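Local coordinates for uncharacterized protein MJ1062 (Methanocaldococcus jannaschii, PDB 3EO4) that is of unknown function but probably transfers acyl groups through the GNAT-type domain described here, part of a longer protein that may also transfer hexosyl groups, at residues Glu25-Met28 with Ala29-Asn33; Pro34-Tyr37 with Lys38-Ile42. All blocks are in the same frame, centred on the assembly; numbering follows the deposited sequence.

Contact 1. Residues Glu25-Met28 with Ala29-Asn33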
loop_
_atom_site.group_PDB
_atom_site.type_symbol
_atom_site.label_atom_id
_atom_site.label_comp_id
_atom_site.label_asym_id
_atom_site.label_seq_id
_atom_site.Cartn_x
_atom_site.Cartn_y
_atom_site.Cartn_z
ATOM N N GLU A 25 -3.176 3.784 -6.523
ATOM C CA GLU A 25 -2.576 2.467 -6.257
ATOM C C GLU A 25 -2.144 2.361 -4.811
ATOM O O GLU A 25 -2.254 1.309 -4.229
ATOM C CB GLU A 25 -1.391 2.146 -7.189
ATOM C CG GLU A 25 -1.687 2.246 -8.719
ATOM C CD GLU A 25 -1.321 3.631 -9.286
ATOM O OE1 GLU A 25 -1.760 4.660 -8.721
ATOM O OE2 GLU A 25 -0.569 3.703 -10.281
ATOM N N LEU A 26 -1.624 3.452 -4.251
ATOM C CA LEU A 26 -1.213 3.463 -2.856
ATOM C C LEU A 26 -2.440 3.345 -1.944
ATOM O O LEU A 26 -2.449 2.535 -1.016
ATOM C CB LEU A 26 -0.432 4.726 -2.528
ATOM C CG LEU A 26 -0.140 5.022 -1.067
ATOM C CD1 LEU A 26 0.645 3.883 -0.448
ATOM C CD2 LEU A 26 0.704 6.330 -0.988
ATOM N N LEU A 27 -3.462 4.151 -2.228
ATOM C CA LEU A 27 -4.740 4.027 -1.538
ATOM C C LEU A 27 -5.303 2.615 -1.650
ATOM O O LEU A 27 -5.704 2.023 -0.640
ATOM C CB LEU A 27 -5.748 5.076 -2.010
ATOM C CG LEU A 27 -7.086 5.043 -1.230
ATOM C CD1 LEU A 27 -6.972 5.487 0.269
ATOM C CD2 LEU A 27 -8.226 5.820 -1.952
HETATM N N MSE A 28 -5.320 2.039 -2.842
HETATM C CA MSE A 28 -5.796 0.641 -2.935
HETATM C C MSE A 28 -4.924 -0.310 -2.097
HETATM O O MSE A 28 -5.431 -1.235 -1.492
HETATM C CB MSE A 28 -5.859 0.149 -4.375
HETATM C CG MSE A 28 -6.443 -1.238 -4.489
HETATM SE SE MSE A 28 -6.600 -1.800 -6.362
HETATM C CE MSE A 28 -4.759 -1.465 -6.895
ATOM N N ALA A 29 -3.622 -0.082 -2.070
ATOM C CA ALA A 29 -2.718 -0.957 -1.329
ATOM C C ALA A 29 -2.986 -0.962 0.189
ATOM O O ALA A 29 -2.941 -2.016 0.844
ATOM C CB ALA A 29 -1.273 -0.616 -1.622
ATOM N N TRP A 30 -3.296 0.204 0.729
ATOM C CA TRP A 30 -3.734 0.290 2.111
ATOM C C TRP A 30 -5.068 -0.439 2.358
ATOM O O TRP A 30 -5.195 -1.193 3.309
ATOM C CB TRP A 30 -3.891 1.742 2.499
ATOM C CG TRP A 30 -2.606 2.490 2.617
ATOM C CD1 TRP A 30 -1.366 1.996 2.994
ATOM C CD2 TRP A 30 -2.437 3.891 2.390
ATOM N NE1 TRP A 30 -0.438 3.028 3.014
ATOM C CE2 TRP A 30 -1.074 4.199 2.648
ATOM C CE3 TRP A 30 -3.315 4.923 2.013
ATOM C CZ2 TRP A 30 -0.566 5.505 2.527
ATOM C CZ3 TRP A 30 -2.809 6.211 1.878
ATOM C CH2 TRP A 30 -1.434 6.492 2.156
ATOM N N ARG A 31 -6.055 -0.213 1.509
ATOM C CA ARG A 31 -7.373 -0.843 1.696
ATOM C C ARG A 31 -7.430 -2.341 1.425
ATOM O O ARG A 31 -8.464 -2.983 1.693
ATOM C CB ARG A 31 -8.424 -0.140 0.814
ATOM C CG ARG A 31 -8.558 1.340 1.147
ATOM C CD ARG A 31 -9.803 1.936 0.491
ATOM N NE ARG A 31 -10.931 1.982 1.429
ATOM C CZ ARG A 31 -11.850 1.031 1.574
ATOM N NH1 ARG A 31 -12.815 1.200 2.474
ATOM N NH2 ARG A 31 -11.812 -0.082 0.830
ATOM N N SER A 32 -6.376 -2.876 0.816
ATOM C CA SER A 32 -6.301 -4.291 0.478
ATOM C C SER A 32 -5.502 -5.021 1.534
ATOM O O SER A 32 -5.253 -6.196 1.412
ATOM C CB SER A 32 -5.694 -4.503 -0.912
ATOM O OG SER A 32 -6.437 -3.796 -1.909
ATOM N N ASN A 33 -5.102 -4.314 2.582
ATOM C CA ASN A 33 -4.413 -4.947 3.677
ATOM C C ASN A 33 -5.428 -5.479 4.701
ATOM O O ASN A 33 -6.158 -4.690 5.291
ATOM C CB ASN A 33 -3.449 -3.941 4.308
ATOM C CG ASN A 33 -2.425 -4.601 5.188
ATOM O OD1 ASN A 33 -2.738 -5.493 5.949
ATOM N ND2 ASN A 33 -1.192 -4.140 5.108
#

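Contact 2. Residues Pro34-Tyr37 with Lys38-Ile42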
loop_
_atom_site.group_PDB
_atom_site.type_symbol
_atom_site.label_atom_id
_atom_site.label_comp_id
_atom_site.label_asym_id
_atom_site.label_seq_id
_atom_site.Cartn_x
_atom_site.Cartn_y
_atom_site.Cartn_z
ATOM N N PRO A 34 -5.490 -6.822 4.890
ATOM C CA PRO A 34 -6.396 -7.492 5.824
ATOM C C PRO A 34 -6.334 -6.954 7.243
ATOM O O PRO A 34 -7.314 -7.086 7.983
ATOM C CB PRO A 34 -5.903 -8.950 5.819
ATOM C CG PRO A 34 -5.198 -9.100 4.539
ATOM C CD PRO A 34 -4.589 -7.788 4.228
ATOM N N LEU A 35 -5.183 -6.382 7.613
ATOM C CA LEU A 35 -4.965 -5.783 8.923
ATOM C C LEU A 35 -5.751 -4.479 9.057
ATOM O O LEU A 35 -5.965 -3.978 10.160
ATOM C CB LEU A 35 -3.456 -5.482 9.109
ATOM C CG LEU A 35 -2.475 -6.446 9.764
ATOM C CD1 LEU A 35 -2.961 -7.903 9.876
ATOM C CD2 LEU A 35 -1.138 -6.330 9.053
ATOM N N ILE A 36 -6.124 -3.922 7.914
ATOM C CA ILE A 36 -6.929 -2.726 7.843
ATOM C C ILE A 36 -8.379 -3.067 7.519
ATOM O O ILE A 36 -9.289 -2.560 8.181
ATOM C CB ILE A 36 -6.359 -1.723 6.818
ATOM C CG1 ILE A 36 -5.017 -1.184 7.337
ATOM C CG2 ILE A 36 -7.309 -0.541 6.624
ATOM C CD1 ILE A 36 -4.296 -0.229 6.408
ATOM N N TYR A 37 -8.614 -3.955 6.546
ATOM C CA TYR A 37 -9.977 -4.158 6.101
ATOM C C TYR A 37 -10.791 -5.027 7.056
ATOM O O TYR A 37 -11.989 -5.246 6.853
ATOM C CB TYR A 37 -10.065 -4.550 4.611
ATOM C CG TYR A 37 -9.525 -5.912 4.176
ATOM C CD1 TYR A 37 -8.448 -6.011 3.289
ATOM C CD2 TYR A 37 -10.142 -7.092 4.584
ATOM C CE1 TYR A 37 -7.985 -7.271 2.850
ATOM C CE2 TYR A 37 -9.689 -8.344 4.149
ATOM C CZ TYR A 37 -8.613 -8.426 3.284
ATOM O OH TYR A 37 -8.182 -9.681 2.878
ATOM N N LYS A 38 -10.114 -5.521 8.093
ATOM C CA LYS A 38 -10.727 -6.030 9.328
ATOM C C LYS A 38 -11.802 -5.094 9.867
ATOM O O LYS A 38 -12.727 -5.519 10.543
ATOM C CB LYS A 38 -9.688 -5.937 10.437
ATOM C CG LYS A 38 -9.003 -7.118 10.869
ATOM C CD LYS A 38 -8.136 -6.649 12.035
ATOM C CE LYS A 38 -8.964 -6.575 13.329
ATOM N NZ LYS A 38 -8.694 -7.732 14.195
ATOM N N PHE A 39 -11.570 -3.802 9.666
ATOM C CA PHE A 39 -12.400 -2.746 10.216
ATOM C C PHE A 39 -13.442 -2.190 9.227
ATOM O O PHE A 39 -14.142 -1.231 9.550
ATOM C CB PHE A 39 -11.495 -1.636 10.832
ATOM C CG PHE A 39 -10.511 -2.159 11.881
ATOM C CD1 PHE A 39 -10.962 -2.873 12.977
ATOM C CD2 PHE A 39 -9.134 -1.920 11.763
ATOM C CE1 PHE A 39 -10.084 -3.366 13.956
ATOM C CE2 PHE A 39 -8.227 -2.412 12.730
ATOM C CZ PHE A 39 -8.723 -3.156 13.842
ATOM N N PHE A 40 -13.585 -2.813 8.056
ATOM C CA PHE A 40 -14.455 -2.312 6.992
ATOM C C PHE A 40 -15.661 -3.237 6.859
ATOM O O PHE A 40 -15.493 -4.461 6.789
ATOM C CB PHE A 40 -13.732 -2.300 5.635
ATOM C CG PHE A 40 -12.620 -1.294 5.528
ATOM C CD1 PHE A 40 -11.724 -1.362 4.461
ATOM C CD2 PHE A 40 -12.450 -0.304 6.479
ATOM C CE1 PHE A 40 -10.700 -0.469 4.337
ATOM C CE2 PHE A 40 -11.422 0.624 6.349
ATOM C CZ PHE A 40 -10.544 0.535 5.281
ATOM N N TYR A 41 -16.854 -2.647 6.823
ATOM C CA TYR A 41 -18.103 -3.391 6.686
ATOM C C TYR A 41 -17.993 -4.474 5.584
ATOM O O TYR A 41 -17.675 -4.179 4.428
ATOM C CB TYR A 41 -19.297 -2.435 6.464
ATOM C CG TYR A 41 -20.638 -3.141 6.399
ATOM C CD1 TYR A 41 -21.163 -3.779 7.522
ATOM C CD2 TYR A 41 -21.361 -3.190 5.222
ATOM C CE1 TYR A 41 -22.361 -4.444 7.473
ATOM C CE2 TYR A 41 -22.597 -3.845 5.164
ATOM C CZ TYR A 41 -23.078 -4.470 6.297
ATOM O OH TYR A 41 -24.267 -5.142 6.278
ATOM N N ILE A 42 -18.188 -5.724 6.002
ATOM C CA ILE A 42 -18.157 -6.942 5.161
ATOM C C ILE A 42 -16.974 -7.230 4.189
ATOM O O ILE A 42 -17.010 -8.252 3.497
ATOM C CB ILE A 42 -19.491 -7.174 4.395
ATOM C CG1 ILE A 42 -19.473 -6.463 3.024
ATOM C CG2 ILE A 42 -20.696 -6.905 5.301
ATOM C CD1 ILE A 42 -20.341 -5.295 2.901
#

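Contact 1. Residues Glu25-Met28 with Ala29-Asn33
L26 and W30, one turn apart on helix 24-31, show how an aliphatic branch can pack on an aromatic ring. With its CG anti to the backbone N (chi1 169°), L26 brings that atom against one face of the six-membered ring of W30, 3.8 Å from the centroid and close to the normal, a CH-pi contact. L26 CD1 spreads along the same face toward the indole nitrogen, 3.6 Å from W30 CE2, and L26 O lies over this face as well. The indole reaches back because W30 CG stands anti to its own carbonyl carbon (chi1 -70°). L27 meets it at about a right angle, CD1 being 4.1 Å from W30 CE3. Without the indole, as with an alanine here, the L26 branches would probably lose their aromatic face, and a gap would open where L96 of strand 92-97 and, from the second subunit, A29 also pack. Along the backbone, A29 N, W30 N and R31 N donate to E25 O, L26 O and L27 O. The last turn ends differently: S32 OG, beside its backbone N, gives M28 O a 2.8 Å bond from above the carbonyl plane. S32 OG is also bonded to L47 N, and M28 CG (of a selenomethionine) rests 3.6 Å from S32 OG. E25 forms a salt bridge with K77 of the second subunit, and R31 one with a MES buffer molecule, probably from crystallisation. The L26-W30 flank is thus apolar, while at the helix end a serine hydroxyl grips M28 O, to which S32 N gives only a weak bond.

Contact 2. Residues Pro34-Tyr37 with Lys38-Ile42
Y37 and F40 close a type I beta turn that follows directly on the short, weakly bonded helix 34-37, in the helical connection between strands 13-18 and 63-71 of the GNAT fold. F40 N donates to Y37 O at 3.1 Å, arriving far out of the carbonyl plane. F39 N donates to I36 O at 3.0 Å with a nearly straight N-H, and K38 N reaches P34 O at 3.2 Å, more bent, so three successive amides return to the helical turn. Side chains follow the same path. The F40 ring lies beside I36, its CZ 3.7 Å from I36 CG2, and its CD1 is 3.6 Å from Y37 CB; I36 O sits over the centre of one ring face. K38 begins close to the turn, its CG 3.3 Å from P34 O, before its end leads away, while K38 CB stands over one face of the F39 ring. Further out, N33 caps the start of the helix through its OD1 to L35 N, and K38 O accepts a bond from N134 ND2, which ties the turn to a distant loop. P34, L35 and Y37 also pack against the second subunit. Y37 itself takes the least roomy rotamer, CG between the backbone N and the carbonyl carbon (chi1 68°), and this folds its ring back over the helix start, with P34 CA 3.3 Å above the ring plane, over its centre.

How the contacts relate
Contacts 1 and 2 follow each other along the chain, the first inside helix 24-31 and the linker after it, the second where helix 34-37 gives way to a loop. Contact 1 is buried; contact 2 is only partly so, with K38 exposed. The chemistry changes accordingly: regular helical bonds and a CH-pi contact between leucine and indole in the former, out-of-plane turn bonds and aromatic rings packed on backbone oxygens and an isoleucine methyl in the latter. The two touch where W30 O approaches I36 CD1 and where R31 NH1 packs at F40 CE1, while Y37 packs on the backbone of R31 and S32. Both also meet the second subunit.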